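Local structure of dTDP-4-dehydrorhamnose 3,5-epimerase (Bacillus anthracis str. Ames, 3RYK) at residues A[78-82]-A[183-188]; A[68-74]-A[153-159]; A[98-103]-A[126-130]; A[93-99]-A[133-139]; A[102-106]-A[146-152]. The protein catalyses epimerisation at the 3 and 5 positions of the sugar ring of dTDP-4-dehydrorhamnose, a step of the dTDP-L-rhamnose pathway. All coordinates share one frame; numbering follows the deposited sequence.

Contact 1: residues A[78-82]-A[183-188]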
# COMPACT_ATOMS: atom_id res chain seq x y z
N GLU A 78 -5.22 8.72 17.51
CA GLU A 78 -4.93 10.04 18.06
C GLU A 78 -3.64 10.68 17.57
O GLU A 78 -2.65 9.98 17.36
CB GLU A 78 -4.83 9.92 19.59
CG GLU A 78 -6.20 9.93 20.29
CD GLU A 78 -6.21 9.31 21.68
OE1 GLU A 78 -6.67 8.15 21.78
OE2 GLU A 78 -5.74 9.93 22.66
N ALA A 79 -3.67 12.00 17.36
CA ALA A 79 -2.48 12.75 16.95
C ALA A 79 -1.50 12.64 18.11
O ALA A 79 -1.91 12.51 19.27
CB ALA A 79 -2.79 14.20 16.72
N GLY A 80 -0.20 12.72 17.83
CA GLY A 80 0.81 12.62 18.88
C GLY A 80 1.11 11.20 19.34
O GLY A 80 1.58 10.99 20.48
N THR A 81 0.80 10.23 18.50
CA THR A 81 1.06 8.84 18.79
C THR A 81 2.47 8.57 18.26
O THR A 81 2.78 8.90 17.12
CB THR A 81 0.07 7.89 18.10
OG1 THR A 81 -1.26 8.19 18.54
CG2 THR A 81 0.39 6.42 18.38
N ILE A 82 3.33 8.01 19.09
CA ILE A 82 4.69 7.69 18.66
C ILE A 82 4.89 6.19 18.49
O ILE A 82 4.64 5.39 19.41
CB ILE A 82 5.80 8.30 19.56
CG1 ILE A 82 5.96 9.78 19.24
CG2 ILE A 82 7.14 7.65 19.28
CD1 ILE A 82 7.08 10.46 19.99
N VAL A 183 5.53 16.81 20.14
CA VAL A 183 4.57 16.45 21.16
C VAL A 183 5.32 16.40 22.48
O VAL A 183 6.52 16.13 22.49
CB VAL A 183 3.91 15.07 20.85
CG1 VAL A 183 4.97 14.00 20.70
CG2 VAL A 183 2.88 14.70 21.91
N THR A 184 4.63 16.72 23.56
CA THR A 184 5.20 16.72 24.91
C THR A 184 4.95 15.42 25.66
O THR A 184 5.85 14.88 26.32
CB THR A 184 4.65 17.93 25.72
OG1 THR A 184 5.18 19.14 25.17
CG2 THR A 184 5.03 17.86 27.21
N SER A 185 3.72 14.92 25.56
CA SER A 185 3.31 13.69 26.23
C SER A 185 2.82 12.70 25.18
O SER A 185 1.63 12.45 25.08
CB SER A 185 2.18 14.01 27.22
OG SER A 185 2.58 15.01 28.15
N PRO A 186 3.75 12.10 24.41
CA PRO A 186 3.33 11.18 23.36
C PRO A 186 2.51 9.98 23.78
O PRO A 186 2.69 9.47 24.90
CB PRO A 186 4.65 10.68 22.76
CG PRO A 186 5.68 11.00 23.74
CD PRO A 186 5.22 12.18 24.53
N ILE A 187 1.61 9.57 22.90
CA ILE A 187 0.78 8.39 23.14
C ILE A 187 1.73 7.26 22.72
O ILE A 187 2.12 7.16 21.57
CB ILE A 187 -0.54 8.43 22.35
CG1 ILE A 187 -1.38 9.59 22.89
CG2 ILE A 187 -1.29 7.10 22.47
CD1 ILE A 187 -2.48 10.06 21.99
N LEU A 188 2.14 6.44 23.67
CA LEU A 188 3.06 5.34 23.43
C LEU A 188 2.55 4.07 24.05
O LEU A 188 1.84 4.13 25.05
CB LEU A 188 4.38 5.65 24.15
CG LEU A 188 5.17 6.88 23.69
CD1 LEU A 188 6.18 7.39 24.72
CD2 LEU A 188 5.81 6.52 22.39

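Contact 2: residues A[68-74]-A[153-159]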
# COMPACT_ATOMS: atom_id res chain seq x y z
N PHE A 68 10.96 -6.60 -1.83
CA PHE A 68 10.09 -6.49 -0.66
C PHE A 68 9.18 -7.70 -0.50
O PHE A 68 8.58 -8.15 -1.46
CB PHE A 68 9.34 -5.17 -0.64
CG PHE A 68 10.25 -3.98 -0.51
CD1 PHE A 68 10.63 -3.54 0.74
CD2 PHE A 68 10.73 -3.31 -1.62
CE1 PHE A 68 11.47 -2.46 0.90
CE2 PHE A 68 11.57 -2.22 -1.47
CZ PHE A 68 11.94 -1.79 -0.22
N VAL A 69 9.08 -8.19 0.74
CA VAL A 69 8.28 -9.38 1.06
C VAL A 69 7.04 -9.17 1.92
O VAL A 69 6.17 -10.03 1.98
CB VAL A 69 9.17 -10.44 1.77
CG1 VAL A 69 10.31 -10.85 0.88
CG2 VAL A 69 9.71 -9.90 3.08
N GLN A 70 6.94 -8.02 2.57
CA GLN A 70 5.81 -7.75 3.42
C GLN A 70 5.45 -6.27 3.41
O GLN A 70 6.31 -5.41 3.23
CB GLN A 70 6.21 -8.24 4.80
CG GLN A 70 5.27 -8.03 5.90
CD GLN A 70 5.85 -8.51 7.20
OE1 GLN A 70 6.55 -9.53 7.26
NE2 GLN A 70 5.57 -7.79 8.25
N ASP A 71 4.15 -5.99 3.53
CA ASP A 71 3.59 -4.63 3.59
C ASP A 71 2.84 -4.58 4.91
O ASP A 71 1.98 -5.42 5.17
CB ASP A 71 2.58 -4.29 2.49
CG ASP A 71 3.16 -4.29 1.08
OD1 ASP A 71 4.35 -4.64 0.90
OD2 ASP A 71 2.40 -3.94 0.13
N ASN A 72 3.17 -3.57 5.70
CA ASN A 72 2.58 -3.34 7.00
C ASN A 72 1.77 -2.04 6.98
O ASN A 72 2.14 -1.10 6.28
CB ASN A 72 3.71 -3.21 8.03
CG ASN A 72 4.59 -4.46 8.09
OD1 ASN A 72 4.08 -5.58 8.00
ND2 ASN A 72 5.90 -4.27 8.26
N VAL A 73 0.66 -2.01 7.71
CA VAL A 73 -0.20 -0.82 7.81
C VAL A 73 -0.41 -0.51 9.29
O VAL A 73 -0.90 -1.35 10.05
CB VAL A 73 -1.56 -0.99 7.10
CG1 VAL A 73 -2.45 0.23 7.34
CG2 VAL A 73 -1.34 -1.22 5.60
N SER A 74 0.01 0.70 9.68
CA SER A 74 -0.10 1.22 11.03
C SER A 74 -1.18 2.30 11.11
O SER A 74 -1.08 3.31 10.42
CB SER A 74 1.26 1.81 11.45
OG SER A 74 1.17 2.54 12.65
N ILE A 153 -2.70 6.96 8.96
CA ILE A 153 -2.42 5.62 8.45
C ILE A 153 -1.09 5.63 7.70
O ILE A 153 -0.93 6.35 6.69
CB ILE A 153 -3.53 5.14 7.50
CG1 ILE A 153 -4.91 5.19 8.17
CG2 ILE A 153 -3.24 3.72 7.00
CD1 ILE A 153 -6.06 4.82 7.25
N VAL A 154 -0.16 4.82 8.18
CA VAL A 154 1.16 4.70 7.60
C VAL A 154 1.31 3.29 7.05
O VAL A 154 0.89 2.30 7.66
CB VAL A 154 2.25 4.93 8.65
CG1 VAL A 154 3.63 4.82 8.03
CG2 VAL A 154 2.08 6.27 9.32
N MET A 155 1.91 3.20 5.87
CA MET A 155 2.14 1.93 5.23
C MET A 155 3.62 1.83 4.95
O MET A 155 4.25 2.81 4.58
CB MET A 155 1.38 1.85 3.90
CG MET A 155 1.63 0.56 3.14
SD MET A 155 0.90 0.51 1.50
CE MET A 155 -0.84 0.63 1.86
N TYR A 156 4.19 0.65 5.17
CA TYR A 156 5.60 0.49 4.88
C TYR A 156 5.95 -0.94 4.54
O TYR A 156 5.42 -1.87 5.14
CB TYR A 156 6.50 1.07 5.96
CG TYR A 156 6.47 0.40 7.31
CD1 TYR A 156 7.46 -0.51 7.66
CD2 TYR A 156 5.48 0.71 8.23
CE1 TYR A 156 7.45 -1.12 8.91
CE2 TYR A 156 5.46 0.12 9.46
CZ TYR A 156 6.45 -0.79 9.79
OH TYR A 156 6.42 -1.37 11.03
N LYS A 157 6.83 -1.07 3.55
CA LYS A 157 7.28 -2.36 3.08
C LYS A 157 8.59 -2.71 3.78
O LYS A 157 9.32 -1.82 4.22
CB LYS A 157 7.56 -2.30 1.59
CG LYS A 157 6.40 -1.90 0.71
CD LYS A 157 6.88 -1.75 -0.73
CE LYS A 157 5.71 -1.49 -1.67
NZ LYS A 157 4.56 -2.43 -1.50
N VAL A 158 8.87 -4.00 3.89
CA VAL A 158 10.10 -4.48 4.51
C VAL A 158 10.64 -5.61 3.64
O VAL A 158 9.86 -6.39 3.11
CB VAL A 158 9.91 -4.94 5.98
CG1 VAL A 158 9.33 -3.81 6.83
CG2 VAL A 158 9.04 -6.19 6.06
N ASP A 159 11.96 -5.71 3.49
CA ASP A 159 12.57 -6.77 2.65
C ASP A 159 12.97 -8.03 3.41
O ASP A 159 13.62 -8.92 2.83
CB ASP A 159 13.77 -6.26 1.84
CG ASP A 159 14.95 -5.86 2.70
OD1 ASP A 159 16.08 -5.81 2.16
OD2 ASP A 159 14.78 -5.63 3.91

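Contact 3: residues A[98-103]-A[126-130]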
# COMPACT_ATOMS: atom_id res chain seq x y z
N ILE A 98 8.66 3.64 3.62
CA ILE A 98 7.47 4.16 4.25
C ILE A 98 6.76 5.30 3.56
O ILE A 98 7.39 6.19 3.00
CB ILE A 98 7.83 4.70 5.66
CG1 ILE A 98 8.51 3.64 6.56
CG2 ILE A 98 6.60 5.26 6.37
CD1 ILE A 98 10.01 3.60 6.55
N GLN A 99 5.43 5.27 3.64
CA GLN A 99 4.57 6.31 3.09
C GLN A 99 3.34 6.46 3.98
O GLN A 99 2.99 5.55 4.77
CB GLN A 99 4.12 6.03 1.66
CG GLN A 99 3.25 4.82 1.47
CD GLN A 99 2.72 4.69 0.06
OE1 GLN A 99 2.62 5.67 -0.67
NE2 GLN A 99 2.33 3.48 -0.31
N VAL A 100 2.69 7.61 3.84
CA VAL A 100 1.49 7.94 4.59
C VAL A 100 0.31 7.95 3.63
O VAL A 100 0.32 8.68 2.61
CB VAL A 100 1.65 9.29 5.30
CG1 VAL A 100 0.35 9.69 5.98
CG2 VAL A 100 2.82 9.23 6.31
N MET A 101 -0.72 7.18 3.96
CA MET A 101 -1.92 7.07 3.12
C MET A 101 -3.04 8.00 3.55
O MET A 101 -3.89 8.41 2.73
CB MET A 101 -2.40 5.61 3.10
CG MET A 101 -1.28 4.62 2.70
SD MET A 101 -0.43 4.98 1.13
CE MET A 101 -1.82 4.86 -0.01
N GLN A 102 -3.07 8.31 4.84
CA GLN A 102 -4.06 9.19 5.42
C GLN A 102 -3.36 9.91 6.56
O GLN A 102 -2.67 9.29 7.37
CB GLN A 102 -5.28 8.41 5.90
CG GLN A 102 -6.36 9.30 6.46
CD GLN A 102 -7.66 8.58 6.82
OE1 GLN A 102 -7.98 7.52 6.27
NE2 GLN A 102 -8.43 9.19 7.71
N GLY A 103 -3.54 11.23 6.60
CA GLY A 103 -2.93 12.07 7.61
C GLY A 103 -1.50 12.50 7.30
O GLY A 103 -1.10 12.66 6.14
N ILE A 126 8.77 15.06 6.97
CA ILE A 126 7.33 15.16 7.03
C ILE A 126 6.79 14.41 5.82
O ILE A 126 6.99 14.84 4.68
CB ILE A 126 6.80 16.62 7.06
CG1 ILE A 126 7.26 17.37 8.32
CG2 ILE A 126 5.29 16.64 6.97
CD1 ILE A 126 6.86 18.86 8.36
N LEU A 127 6.11 13.30 6.10
CA LEU A 127 5.50 12.44 5.11
C LEU A 127 3.99 12.58 5.31
O LEU A 127 3.47 12.51 6.44
CB LEU A 127 5.98 11.00 5.29
CG LEU A 127 7.51 10.81 5.29
CD1 LEU A 127 7.91 9.34 5.43
CD2 LEU A 127 8.12 11.41 4.03
N SER A 128 3.26 12.81 4.23
CA SER A 128 1.82 12.98 4.33
C SER A 128 1.02 12.42 3.15
O SER A 128 1.57 12.04 2.11
CB SER A 128 1.50 14.46 4.50
OG SER A 128 1.84 15.17 3.30
N ALA A 129 -0.30 12.39 3.34
CA ALA A 129 -1.20 11.90 2.33
C ALA A 129 -1.16 12.88 1.18
O ALA A 129 -1.23 12.47 0.03
CB ALA A 129 -2.61 11.76 2.89
N ASP A 130 -1.03 14.17 1.49
CA ASP A 130 -0.98 15.22 0.44
C ASP A 130 0.33 15.29 -0.32
O ASP A 130 0.29 15.53 -1.53
CB ASP A 130 -1.39 16.58 1.01
CG ASP A 130 -2.90 16.67 1.27
OD1 ASP A 130 -3.67 16.91 0.29
OD2 ASP A 130 -3.30 16.60 2.45
O HOH W 1 3.39 9.63 1.95

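Contact 4: residues A[93-99]-A[133-139]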
# COMPACT_ATOMS: atom_id res chain seq x y z
N ALA A 93 17.95 -7.96 9.72
CA ALA A 93 17.82 -6.51 9.54
C ALA A 93 16.86 -6.26 8.38
O ALA A 93 16.83 -7.03 7.41
CB ALA A 93 19.17 -5.84 9.27
N GLN A 94 16.07 -5.19 8.50
CA GLN A 94 15.08 -4.82 7.48
C GLN A 94 15.27 -3.47 6.80
O GLN A 94 15.52 -2.46 7.47
CB GLN A 94 13.70 -4.74 8.13
CG GLN A 94 13.07 -6.03 8.62
CD GLN A 94 11.85 -5.76 9.49
OE1 GLN A 94 11.90 -4.92 10.38
NE2 GLN A 94 10.77 -6.49 9.26
N THR A 95 15.16 -3.46 5.48
CA THR A 95 15.22 -2.24 4.70
C THR A 95 13.74 -1.91 4.73
O THR A 95 12.91 -2.82 4.58
CB THR A 95 15.58 -2.49 3.24
OG1 THR A 95 16.84 -3.15 3.16
CG2 THR A 95 15.64 -1.17 2.47
N LYS A 96 13.39 -0.65 4.95
CA LYS A 96 11.98 -0.25 4.98
C LYS A 96 11.74 0.84 3.95
O LYS A 96 12.69 1.52 3.56
CB LYS A 96 11.59 0.26 6.36
CG LYS A 96 11.78 -0.76 7.46
CD LYS A 96 11.34 -0.22 8.79
CE LYS A 96 11.56 -1.22 9.90
NZ LYS A 96 11.10 -0.66 11.20
N LEU A 97 10.49 1.00 3.53
CA LEU A 97 10.08 2.02 2.53
C LEU A 97 8.71 2.44 3.05
O LEU A 97 7.74 1.71 2.94
CB LEU A 97 10.04 1.44 1.13
CG LEU A 97 9.75 2.35 -0.06
CD1 LEU A 97 10.80 3.44 -0.19
CD2 LEU A 97 9.77 1.46 -1.28
N ILE A 98 8.66 3.64 3.62
CA ILE A 98 7.47 4.16 4.25
C ILE A 98 6.76 5.30 3.56
O ILE A 98 7.39 6.19 3.00
CB ILE A 98 7.83 4.70 5.66
CG1 ILE A 98 8.51 3.64 6.56
CG2 ILE A 98 6.60 5.26 6.37
CD1 ILE A 98 10.01 3.60 6.55
N GLN A 99 5.43 5.27 3.64
CA GLN A 99 4.57 6.31 3.09
C GLN A 99 3.34 6.46 3.98
O GLN A 99 2.99 5.55 4.77
CB GLN A 99 4.12 6.03 1.66
CG GLN A 99 3.25 4.82 1.47
CD GLN A 99 2.72 4.69 0.06
OE1 GLN A 99 2.62 5.67 -0.67
NE2 GLN A 99 2.33 3.48 -0.31
N ARG A 133 5.00 11.56 -0.24
CA ARG A 133 6.41 11.25 -0.11
C ARG A 133 6.68 9.94 0.55
O ARG A 133 5.86 9.45 1.31
CB ARG A 133 7.20 12.40 0.54
CG ARG A 133 7.28 13.63 -0.39
CD ARG A 133 8.08 14.76 0.21
NE ARG A 133 8.16 15.87 -0.76
CZ ARG A 133 8.88 16.98 -0.57
NH1 ARG A 133 9.59 17.16 0.53
NH2 ARG A 133 8.92 17.92 -1.52
N GLN A 134 7.83 9.36 0.21
CA GLN A 134 8.23 8.08 0.76
C GLN A 134 9.65 8.19 1.26
O GLN A 134 10.40 9.05 0.84
CB GLN A 134 8.10 6.97 -0.28
CG GLN A 134 6.71 6.93 -0.94
CD GLN A 134 6.46 5.69 -1.79
OE1 GLN A 134 7.18 4.69 -1.71
NE2 GLN A 134 5.40 5.75 -2.59
N LEU A 135 9.98 7.36 2.23
CA LEU A 135 11.32 7.37 2.79
C LEU A 135 11.88 5.96 2.72
O LEU A 135 11.22 5.01 3.15
CB LEU A 135 11.29 7.86 4.23
CG LEU A 135 12.63 7.97 4.94
CD1 LEU A 135 13.52 9.01 4.28
CD2 LEU A 135 12.40 8.31 6.41
N LEU A 136 13.08 5.82 2.17
CA LEU A 136 13.76 4.54 2.04
C LEU A 136 14.71 4.55 3.24
O LEU A 136 15.62 5.38 3.31
CB LEU A 136 14.52 4.43 0.71
CG LEU A 136 15.21 3.09 0.35
CD1 LEU A 136 16.36 2.72 1.30
CD2 LEU A 136 14.17 1.99 0.30
N VAL A 137 14.44 3.67 4.21
CA VAL A 137 15.24 3.55 5.42
C VAL A 137 16.15 2.33 5.24
O VAL A 137 15.68 1.18 5.24
CB VAL A 137 14.37 3.34 6.67
CG1 VAL A 137 15.22 3.49 7.93
CG2 VAL A 137 13.21 4.33 6.72
N PRO A 138 17.47 2.55 5.10
CA PRO A 138 18.35 1.41 4.92
C PRO A 138 18.52 0.56 6.17
O PRO A 138 18.05 0.92 7.25
CB PRO A 138 19.71 2.06 4.61
CG PRO A 138 19.50 3.50 4.49
CD PRO A 138 18.20 3.83 5.11
N LYS A 139 19.17 -0.59 5.99
CA LYS A 139 19.46 -1.48 7.11
C LYS A 139 20.51 -0.73 7.94
O LYS A 139 21.30 0.04 7.39
CB LYS A 139 20.01 -2.82 6.61
CG LYS A 139 19.01 -3.65 5.85
CD LYS A 139 19.60 -4.95 5.39
CE LYS A 139 18.54 -5.83 4.76
NZ LYS A 139 19.07 -7.16 4.36
O HOH W 2 18.37 -8.86 6.17
O HOH W 3 15.47 0.14 8.20
O HOH W 4 19.09 -1.37 3.12
O HOH W 5 3.33 7.81 -2.36

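Contact 5: residues A[102-106]-A[146-152]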
# COMPACT_ATOMS: atom_id res chain seq x y z
N GLN A 102 -3.07 8.31 4.84
CA GLN A 102 -4.06 9.19 5.42
C GLN A 102 -3.36 9.91 6.56
O GLN A 102 -2.67 9.29 7.37
CB GLN A 102 -5.28 8.41 5.90
CG GLN A 102 -6.36 9.30 6.46
CD GLN A 102 -7.66 8.58 6.82
OE1 GLN A 102 -7.98 7.52 6.27
NE2 GLN A 102 -8.43 9.19 7.71
N GLY A 103 -3.54 11.23 6.60
CA GLY A 103 -2.93 12.07 7.61
C GLY A 103 -1.50 12.50 7.30
O GLY A 103 -1.10 12.66 6.14
N ALA A 104 -0.72 12.68 8.35
CA ALA A 104 0.66 13.11 8.21
C ALA A 104 1.44 12.74 9.45
O ALA A 104 0.86 12.65 10.53
CB ALA A 104 0.71 14.61 7.99
N ILE A 105 2.75 12.51 9.27
CA ILE A 105 3.66 12.15 10.33
C ILE A 105 5.00 12.86 10.21
O ILE A 105 5.37 13.36 9.14
CB ILE A 105 3.98 10.61 10.28
CG1 ILE A 105 4.89 10.26 9.06
CG2 ILE A 105 2.72 9.80 10.29
CD1 ILE A 105 5.10 8.76 8.83
N TYR A 106 5.69 12.95 11.34
CA TYR A 106 7.04 13.50 11.44
C TYR A 106 7.81 12.23 11.66
O TYR A 106 7.71 11.63 12.73
CB TYR A 106 7.18 14.51 12.56
CG TYR A 106 8.62 14.90 12.92
CD1 TYR A 106 9.37 15.74 12.11
CD2 TYR A 106 9.18 14.48 14.12
CE1 TYR A 106 10.67 16.12 12.47
CE2 TYR A 106 10.48 14.86 14.50
CZ TYR A 106 11.22 15.67 13.68
OH TYR A 106 12.51 16.03 14.08
N CYS A 146 5.92 10.24 14.57
CA CYS A 146 4.92 10.90 15.41
C CYS A 146 3.80 11.36 14.50
O CYS A 146 4.04 12.10 13.54
CB CYS A 146 5.52 12.11 16.16
SG CYS A 146 4.39 12.94 17.31
N THR A 147 2.58 10.92 14.79
CA THR A 147 1.43 11.30 13.97
C THR A 147 1.10 12.75 14.30
O THR A 147 1.09 13.15 15.45
CB THR A 147 0.25 10.35 14.18
OG1 THR A 147 -0.18 10.39 15.55
CG2 THR A 147 0.68 8.90 13.83
N LEU A 148 0.80 13.55 13.28
CA LEU A 148 0.52 14.97 13.50
C LEU A 148 -0.95 15.36 13.58
O LEU A 148 -1.28 16.47 14.01
CB LEU A 148 1.19 15.76 12.36
CG LEU A 148 2.69 15.52 12.13
CD1 LEU A 148 3.15 16.50 10.98
CD2 LEU A 148 3.56 15.71 13.37
N VAL A 149 -1.83 14.47 13.15
CA VAL A 149 -3.27 14.72 13.16
C VAL A 149 -3.97 13.40 13.43
O VAL A 149 -3.38 12.35 13.21
CB VAL A 149 -3.75 15.24 11.78
CG1 VAL A 149 -3.18 16.61 11.53
CG2 VAL A 149 -3.37 14.24 10.67
N PRO A 150 -5.23 13.45 13.88
CA PRO A 150 -5.93 12.18 14.14
C PRO A 150 -6.10 11.33 12.90
O PRO A 150 -6.00 11.81 11.75
CB PRO A 150 -7.32 12.63 14.62
CG PRO A 150 -7.19 14.05 14.98
CD PRO A 150 -6.01 14.62 14.29
N HIS A 151 -6.37 10.06 13.14
CA HIS A 151 -6.61 9.07 12.10
C HIS A 151 -5.53 9.02 11.02
O HIS A 151 -5.83 9.20 9.84
CB HIS A 151 -7.98 9.29 11.45
CG HIS A 151 -9.12 9.31 12.43
ND1 HIS A 151 -9.68 8.16 12.95
CD2 HIS A 151 -9.82 10.34 12.96
CE1 HIS A 151 -10.66 8.48 13.77
NE2 HIS A 151 -10.77 9.80 13.80
N THR A 152 -4.28 8.82 11.44
CA THR A 152 -3.15 8.73 10.53
C THR A 152 -2.86 7.25 10.25
O THR A 152 -2.81 6.40 11.18
CB THR A 152 -1.91 9.49 11.05
OG1 THR A 152 -2.17 10.90 10.99
CG2 THR A 152 -0.66 9.19 10.24

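Contact 1: residues A[78-82]-A[183-188]
Ile187 and Thr81 form a single beta bridge between two loops at the margin of the jelly-roll-like fold. Residues 78-82 lead into strand 82-88, and residues 183-188 run up to helix 190-193. Two backbone bonds hold the bridge. Ile187 N gives its proton to Gly80 O at 2.8 Å, and Ile82 N gives its own to Ile187 O at 2.9 Å. The side chains fit round this bridge as bumps and hollows. Ile187 is one bump. Its CG1 lies beside the backbone N (chi1 -66°), and the chain runs on to carry CD1 against Glu78. There Ile187 CD1 meets the side chain at about a right angle, 3.4 Å from Glu78 CB and also close to the carboxylate. Thr81 OG1 rests against CB and CG2 of the same isoleucine. That hydroxyl also donates to Glu78 O, which links Thr81 back to Glu78. Gly80 is the hollow. It has no side chain, and Val183 CG2 leans in over it, 4.2 Å from Gly80 O. Ile82 is the second bump. Its side chain lies alongside Pro186 and Leu188 and points the same way as both. Ile82 CD1 touches the proline ring at Pro186 CB, 3.7 Å away. Trp172 packs on Ile82, Pro186 and Leu188, and Arg47 of the second subunit packs on Ile187. The side chain of Leu188 is about 8 Å from the bound pyrophosphate; the next residue, Ser189, belongs to that pocket. Leu188 CD2 presses on Ile82 CB at 3.3 Å, closer than usual for two carbons.

Contact 2: residues A[68-74]-A[153-159]
An antiparallel pair of strands, 70-74 with 153-158, opens with a classic beta bulge in which Val69 and Gln70 both face Val158. Val69 N bonds to Val158 O at 3.1 Å, and Gln70 N adds a weak bond to the same oxygen. Beyond the bulge the pairing is regular. Asn72 and Tyr156 exchange two backbone bonds, as do Ser74 and Val154. Phe68 sits at the end with the bulge. Lys157 CD lies over one face of its ring, offset toward the rim, and Val158 CA lies at the edge in the ring plane. On the face that carries Gln70, Asn72 and Val158, the Gln70 side chain is extended and its NE2 reaches Asn72 OD1 at 2.7 Å. This bond is nearly straight (178°). It lies in both the amide plane and the carbonyl plane, on a lone pair, so it fixes how both amides are turned. Asn72 CB sits over the face of the Tyr156 ring in a CH-pi contact, 4.1 Å from its centroid. The opposite face of the sheet carries Asp71 and Lys157, side by side. The Lys157 chain is straight until chi4 (-49°), where it bends to bring Lys157 NZ into a salt bridge with Asp71 OD2 at 3.1 Å. Lys157 NZ also makes a salt bridge with Asp71 of the second subunit, and strand 70-74 pairs with a strand of that subunit. The two Lys157 ammonium groups approach each other there. The paired aspartates probably offset this like charge, so the salt bridges probably help hold the subunits together.

Contact 3: residues A[98-103]-A[126-130]
Ala129 N donates to Gly103 O at 2.9 Å (156° at the hydrogen), the direct hydrogen bond between residues 98-103 and 126-130. A second link runs through a water. That water accepts from Val100 N at 2.9 Å and can donate to Ser128 O at 3.0 Å, so it links Val100 to Ser128, which share no direct bond. Val100 and Leu127 carry the apolar side-chain contact. Val100 CG1 is anti to the backbone N (chi1 175°) and lies over the chain of Ser128 and Ala129. Val100 CG2 turns to Leu127, 3.3 Å from Leu127 O and 3.8 Å from Leu127 CB. Leu127 points toward residues 98-103, and Leu127 CD1 lies 4.0 Å from Ile98 O. The methyl of Ala129 packs into the bend of residues 101-103. Ala129 CB lies 3.6 Å from Met101 O and close to Gly103 O. This bend is a corner in the chain at Met101. Met101 and Gln102 both face Ile153, which makes a classic beta bulge. Gly103 then takes a positive phi, and the chain passes from one sheet of the jelly-roll-like fold to the other. The two strands meet at 59°, neither parallel nor antiparallel. Strand 96-100 lies between strands 134-137 and 152-158 in its own sheet. Strand 122-128 is an outermost strand of the other sheet within this chain, and its neighbour is strand 104-111.

Contact 4: residues A[93-99]-A[133-139]
Lys139 reaches along residues 93-95 as an extended chain. Its CB starts beside the methyl of Ala93, with Lys139 CB 4.1 Å from Ala93 CB. Lys139 CG comes next and lies 3.5 Å from Thr95 OG1, where the two side chains cross at about a right angle. Lys139 CD stays between Ala93 CB and Thr95 OG1. Lys139 CE sits 3.4 Å from Ala93 O. Lys139 NZ then gives a proton to a water at 2.6 Å, and this water donates to Ala93 O. The same NZ also forms a long, weak ion pair with Asp159. A second water spans Thr95 OG1 and Lys139 N. Further along, strands 96-99 and 134-137 run antiparallel. Lys96 and Val137 exchange two backbone bonds, as do Ile98 and Leu135. On the side of Ile98 and Val137, Ile98 CD1 meets Val137 CG2 at only 3.3 Å, tighter than usual. The chi2 of Ile98 (93°) lies away from the usual staggered values, which suggests some strain at this spot. On the other side, Leu97 CD1 touches Leu136 CD2 at 3.7 Å. Gln99 and Gln134 lie side by side with their amide planes 44° apart. A water joins them: it accepts from Gln134 NE2 and can donate to Gln99 OE1. Gln134 NE2 has a second acceptor in Ser53 O. Strand 134-137 is flanked in the sheet by strands 96-100 and 35-45, and strand 96-100 in turn pairs with 152-158. Leu135 and Val137 pack against strand 104-111 of the facing sheet.

Contact 5: residues A[102-106]-A[146-152]
Ile105 and Thr152 make the tight part of this antiparallel beta contact, where strand 104-106 meets the end of strand 141-147, the loop that follows, and Thr152, which begins the next strand. Ile105 CG2 and Thr152 CG2 touch at 3.4 Å, closer than usual for two methyls. Ile105 puts CG1 between its backbone N and carbonyl carbon (chi1 71°), and this leaves CG2 turned to the threonine. Thr147 CG2 is a looser neighbour of the same methyl. The backbone is regularly paired from Ala104 to Tyr106. Tyr106 and Cys146 exchange two bonds, and Leu148 N donates to Ala104 O at 2.9 Å. Leu148 lies across the strand, with Leu148 CD2 3.9 Å from Tyr106 CB. The outer end is different. Gly103, with a positive phi of 84° and no side chain, lets Val149 CG2 and Thr152 OG1 come close. Gln102 and the exposed His151 lie side by side at this outer end, their amide and ring planes 33° apart. Gln102 NE2 lies near His151 O, but its angle is poor for a hydrogen bond. The ring of His151 is tied elsewhere, through ND1 to Tyr75 OH. Gln102 also packs on Gln102 of the second subunit. Thr147 OG1 accepts from Thr81 N, which ties the strand end to the loop before strand 82-88. The 148-151 loop is braced at its base, as Thr152 OG1 donates to Val149 O at 2.9 Å.

How the contacts relate
Contacts 2 and 4 are the buried ones. Both lie in the larger sheet, where strand 152-158 pairs with 96-100, and Asp159 of one bonds Thr95 of the other. Contacts 3 and 5 share Gln102 and Gly103 at the corner between the sheets and are only partly buried. Contact 1 is farther out, about 17 Å from the centre of the chain to its own centre. It joins contact 5 through Gly80 and Thr147. The chemistry follows place. Contact 2 adds charge at the subunit interface, contact 4 combines regular pairing with waters, contact 3 has one direct bond and a water, and contacts 1 and 5 rely on short backbone pairing and close carbon packing.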